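Local coordinates for PAAR motif family protein (Pseudomonas aeruginosa, PDB 6XRF) that is probably a PAAR-containing component of a type VI secretion spike, represented in this chain by its small, hydrophobic, helical N-terminal part bound to another protein, at residues C[17-20]-C[21-25]; C[25-28]-C[29-33]. All blocks are in the same frame, centred on the assembly; numbering follows the deposited sequence.

The two contacts lie on one uninterrupted run of sequence and occupy neighbouring places in the fold. Contact 1 (17-20 with 21-25) comes first and forms the short helix 19-22 and its exit; contact 2 (25-28 with 29-33) begins at Gly25, which both share, and lies on helix 25-37. Their centres are about 9 Å apart. They also touch directly, because Val19 CG1 packs on Ala28 CB at 3.8 Å. Side chains from both contacts rest on helix 45-57, so that a sharp turn and a regular helix together pack against the last helix of this small all-helical N-terminal region, partly covered by another protein.

Contact 1 (C[17-20]-C[21-25]); sequences FGVA and AMVAG
Ala21 closes the first turn of helix 19-22 on Gly18, its backbone N donating to Gly18 O at 3.0 Å. The donor stands well above the carbonyl plane, and the bond runs back three residues, as in a 3-10 turn, to Gly18, the N-cap of the helix. The methyl of Ala21 sits beside the same carbonyl oxygen.

Met22 repeats the pattern one residue on: its N binds Val19 O at 3.1 Å, again from above the plane of the acceptor, while a second, weak bond reaches back to Gly18 O. Its side chain turns back along the preceding loop. With CG beside the backbone N (chi1 -43°) and a bend at the thioether (chi3 57°), CG lies next to Gly18 O, and SD comes to 3.3 Å from Phe17 O. The sulfur meets the base of the Phe17 side chain rather than its ring, with Phe17 CB 4.4 Å from Met22 SD. Met22 also touches Ala57 of helix 45-57.

At Val23 the chain leaves helical geometry, its N giving Val19 O a second, weak bond of 3.3 Å. One branch faces back over the turn: CG2, set between the backbone N and the carbonyl carbon, rests on Val19 CG1 at 4.1 Å, the two side chains meeting at a slant. Val23 also packs on Ala28 of helix 25-37 and on Ala56, and Val19 on Ala52. Ala24 follows as the N-cap of the next helix; it, Ala20 and Val23 pack on polar side chains of a chain of another protein. The whole is a one-turn helical connection, entered through a glycine N-cap and left by an extended residue, that links successive helices of an all-helical bundle.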
ATOM      1  N   PHE C  17     -12.190  -3.296  -6.599  1.00 49.60           N
ATOM      2  CA  PHE C  17     -11.225  -3.670  -7.620  1.00 48.69           C
ATOM      3  C   PHE C  17      -9.783  -3.474  -7.168  1.00 45.92           C
ATOM      4  O   PHE C  17      -8.883  -3.387  -8.011  1.00 45.41           O
ATOM      5  CB  PHE C  17     -11.483  -2.874  -8.903  1.00 52.01           C
ATOM      6  CG  PHE C  17     -12.848  -3.097  -9.490  1.00 56.01           C
ATOM      7  CD1 PHE C  17     -13.259  -4.369  -9.852  1.00 58.78           C
ATOM      8  CD2 PHE C  17     -13.712  -2.036  -9.690  1.00 57.87           C
ATOM      9  CE1 PHE C  17     -14.512  -4.581 -10.392  1.00 61.30           C
ATOM     10  CE2 PHE C  17     -14.965  -2.240 -10.235  1.00 61.19           C
ATOM     11  CZ  PHE C  17     -15.366  -3.517 -10.586  1.00 62.58           C
ATOM     12  N   GLY C  18      -9.542  -3.398  -5.861  1.00 45.12           N
ATOM     13  CA  GLY C  18      -8.181  -3.397  -5.368  1.00 45.45           C
ATOM     14  C   GLY C  18      -7.515  -4.752  -5.527  1.00 45.43           C
ATOM     15  O   GLY C  18      -8.164  -5.796  -5.599  1.00 44.67           O
ATOM     16  N   VAL C  19      -6.179  -4.731  -5.578  1.00 45.57           N
ATOM     17  CA  VAL C  19      -5.431  -5.961  -5.827  1.00 45.97           C
ATOM     18  C   VAL C  19      -5.739  -6.997  -4.752  1.00 46.71           C
ATOM     19  O   VAL C  19      -6.147  -8.126  -5.049  1.00 48.19           O
ATOM     20  CB  VAL C  19      -3.921  -5.672  -5.901  1.00 46.38           C
ATOM     21  CG1 VAL C  19      -3.199  -6.866  -6.498  1.00 48.97           C
ATOM     22  CG2 VAL C  19      -3.640  -4.429  -6.720  1.00 48.11           C
ATOM     23  N   ALA C  20      -5.552  -6.627  -3.484  1.00 46.22           N
ATOM     24  CA  ALA C  20      -5.794  -7.558  -2.388  1.00 48.60           C
ATOM     25  C   ALA C  20      -7.222  -8.089  -2.370  1.00 50.64           C
ATOM     26  O   ALA C  20      -7.493  -9.078  -1.678  1.00 51.13           O
ATOM     27  CB  ALA C  20      -5.482  -6.877  -1.051  1.00 49.08           C
ATOM     28  N   ALA C  21      -8.138  -7.463  -3.114  1.00 51.83           N
ATOM     29  CA  ALA C  21      -9.533  -7.880  -3.121  1.00 53.79           C
ATOM     30  C   ALA C  21      -9.846  -8.910  -4.198  1.00 57.36           C
ATOM     31  O   ALA C  21     -10.784  -9.698  -4.034  1.00 59.73           O
ATOM     32  CB  ALA C  21     -10.448  -6.667  -3.323  1.00 51.17           C
ATOM     33  N   MET C  22      -9.080  -8.928  -5.292  1.00 57.56           N
ATOM     34  CA  MET C  22      -9.430  -9.743  -6.444  1.00 58.97           C
ATOM     35  C   MET C  22      -8.586 -11.001  -6.590  1.00 61.37           C
ATOM     36  O   MET C  22      -9.007 -11.922  -7.301  1.00 63.85           O
ATOM     37  CB  MET C  22      -9.289  -8.934  -7.738  1.00 58.42           C
ATOM     38  CG  MET C  22      -9.829  -7.523  -7.684  1.00 59.09           C
ATOM     39  SD  MET C  22      -8.952  -6.515  -8.898  1.00 58.34           S
ATOM     40  CE  MET C  22      -9.290  -7.431 -10.395  1.00 57.84           C
ATOM     41  N   VAL C  23      -7.407 -11.065  -5.970  1.00 58.13           N
ATOM     42  CA  VAL C  23      -6.541 -12.226  -6.100  1.00 56.50           C
ATOM     43  C   VAL C  23      -6.012 -12.644  -4.735  1.00 56.08           C
ATOM     44  O   VAL C  23      -6.030 -11.880  -3.766  1.00 58.28           O
ATOM     45  CB  VAL C  23      -5.361 -11.976  -7.069  1.00 55.06           C
ATOM     46  CG1 VAL C  23      -5.839 -12.049  -8.510  1.00 55.25           C
ATOM     47  CG2 VAL C  23      -4.710 -10.636  -6.784  1.00 52.79           C
ATOM     48  N   ALA C  24      -5.530 -13.883  -4.677  1.00 53.25           N
ATOM     49  CA  ALA C  24      -5.063 -14.464  -3.432  1.00 51.86           C
ATOM     50  C   ALA C  24      -3.857 -13.700  -2.893  1.00 49.23           C
ATOM     51  O   ALA C  24      -3.204 -12.926  -3.599  1.00 46.86           O
ATOM     52  CB  ALA C  24      -4.697 -15.936  -3.634  1.00 53.19           C
ATOM     53  N   GLY C  25      -3.567 -13.937  -1.616  1.00 49.78           N
ATOM     54  CA  GLY C  25      -2.461 -13.291  -0.944  1.00 46.63           C
ATOM     55  C   GLY C  25      -1.164 -13.359  -1.720  1.00 44.69           C
ATOM     56  O   GLY C  25      -0.609 -12.322  -2.096  1.00 43.46           O
TER

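Contact 2 (C[25-28]-C[29-33]); sequences GAVA and GALIG
Val27 and Leu31, one helical turn apart, make the closely packed part of this contact. Their side chains lie side by side and point the same way, Val27 CG1 meeting Leu31 CD1 at 3.9 Å. The valine brings that branch into place by setting it anti to the backbone N (chi1 179°), while the leucine CG leans over the carbonyl oxygen of Val27. In the backbone between them, Leu31 N donates to Val27 O at 2.8 Å, nearly in line with the carbonyl. Next to this pair, Ile32 lays its CG1 and CD1 against Ala28 O, which accepts Ile32 N at 2.9 Å. Leu31 and Ile32 both reach helix 45-57, touching Ala52; Leu31 also meets Ile55 and Ala56.

Elsewhere round the helix the contact is looser within the chain, being little more than backbone. Gly29 N meets Gly25 O at 3.1 Å in an almost straight bond (178°), and Ala30 N meets Ala26 O at the same length but less directly, with the Ala30 methyl alongside that oxygen. No part of the contact faces open solvent, since a chain of another protein hydrogen-bonds through polar side chains to Ala26 N, Ala26 O and Gly33 O, and packs aromatic side chains on Ala26 and Leu31 and apolar ones on Ala30 and Ile32. Ala26 O thus serves two donors, one in the helix and one beyond it.

Glycines at every fourth position, Gly25, Gly29 and Gly33, give the GxxxGxxxG spacing familiar from transmembrane helices, here carried by a regular alpha-helix.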
ATOM      1  N   GLY C  25      -3.567 -13.937  -1.616  1.00 49.78           N
ATOM      2  CA  GLY C  25      -2.461 -13.291  -0.944  1.00 46.63           C
ATOM      3  C   GLY C  25      -1.164 -13.359  -1.720  1.00 44.69           C
ATOM      4  O   GLY C  25      -0.609 -12.322  -2.096  1.00 43.46           O
ATOM      5  N   ALA C  26      -0.679 -14.578  -1.975  1.00 45.68           N
ATOM      6  CA  ALA C  26       0.612 -14.739  -2.634  1.00 42.72           C
ATOM      7  C   ALA C  26       0.657 -13.987  -3.959  1.00 40.12           C
ATOM      8  O   ALA C  26       1.683 -13.393  -4.312  1.00 39.50           O
ATOM      9  CB  ALA C  26       0.904 -16.221  -2.862  1.00 45.40           C
ATOM     10  N   VAL C  27      -0.449 -13.999  -4.705  1.00 39.68           N
ATOM     11  CA  VAL C  27      -0.457 -13.396  -6.035  1.00 39.16           C
ATOM     12  C   VAL C  27      -0.421 -11.874  -5.938  1.00 40.76           C
ATOM     13  O   VAL C  27       0.352 -11.212  -6.638  1.00 40.28           O
ATOM     14  CB  VAL C  27      -1.682 -13.888  -6.829  1.00 38.92           C
ATOM     15  CG1 VAL C  27      -1.723 -13.248  -8.212  1.00 38.05           C
ATOM     16  CG2 VAL C  27      -1.665 -15.419  -6.925  1.00 40.85           C
ATOM     17  N   ALA C  28      -1.249 -11.295  -5.065  1.00 40.52           N
ATOM     18  CA  ALA C  28      -1.258  -9.842  -4.917  1.00 41.70           C
ATOM     19  C   ALA C  28       0.128  -9.320  -4.548  1.00 41.91           C
ATOM     20  O   ALA C  28       0.606  -8.327  -5.111  1.00 40.89           O
ATOM     21  CB  ALA C  28      -2.289  -9.423  -3.864  1.00 38.76           C
ATOM     22  N   GLY C  29       0.790  -9.977  -3.592  1.00 44.72           N
ATOM     23  CA  GLY C  29       2.142  -9.578  -3.245  1.00 45.65           C
ATOM     24  C   GLY C  29       3.090  -9.679  -4.424  1.00 45.55           C
ATOM     25  O   GLY C  29       3.936  -8.805  -4.635  1.00 45.16           O
ATOM     26  N   ALA C  30       2.952 -10.743  -5.219  1.00 46.62           N
ATOM     27  CA  ALA C  30       3.825 -10.932  -6.370  1.00 45.79           C
ATOM     28  C   ALA C  30       3.560  -9.885  -7.444  1.00 42.22           C
ATOM     29  O   ALA C  30       4.500  -9.363  -8.054  1.00 42.71           O
ATOM     30  CB  ALA C  30       3.642 -12.339  -6.937  1.00 47.85           C
ATOM     31  N   LEU C  31       2.289  -9.568  -7.694  1.00 42.29           N
ATOM     32  CA  LEU C  31       1.969  -8.557  -8.698  1.00 42.81           C
ATOM     33  C   LEU C  31       2.452  -7.177  -8.262  1.00 40.45           C
ATOM     34  O   LEU C  31       3.020  -6.430  -9.068  1.00 34.22           O
ATOM     35  CB  LEU C  31       0.466  -8.546  -8.969  1.00 43.81           C
ATOM     36  CG  LEU C  31      -0.109  -9.869  -9.483  1.00 47.37           C
ATOM     37  CD1 LEU C  31      -1.573  -9.718  -9.880  1.00 47.99           C
ATOM     38  CD2 LEU C  31       0.702 -10.410 -10.654  1.00 50.31           C
ATOM     39  N   ILE C  32       2.240  -6.823  -6.992  1.00 38.32           N
ATOM     40  CA  ILE C  32       2.748  -5.549  -6.490  1.00 38.79           C
ATOM     41  C   ILE C  32       4.270  -5.514  -6.583  1.00 40.03           C
ATOM     42  O   ILE C  32       4.866  -4.478  -6.897  1.00 38.85           O
ATOM     43  CB  ILE C  32       2.270  -5.315  -5.045  1.00 36.36           C
ATOM     44  CG1 ILE C  32       0.755  -5.096  -5.006  1.00 36.74           C
ATOM     45  CG2 ILE C  32       3.010  -4.137  -4.433  1.00 33.64           C
ATOM     46  CD1 ILE C  32       0.147  -5.259  -3.616  1.00 37.99           C
ATOM     47  N   GLY C  33       4.920  -6.648  -6.315  1.00 40.69           N
ATOM     48  CA  GLY C  33       6.374  -6.674  -6.325  1.00 41.26           C
ATOM     49  C   GLY C  33       6.957  -6.460  -7.708  1.00 39.43           C
ATOM     50  O   GLY C  33       8.017  -5.844  -7.854  1.00 37.80           O
TER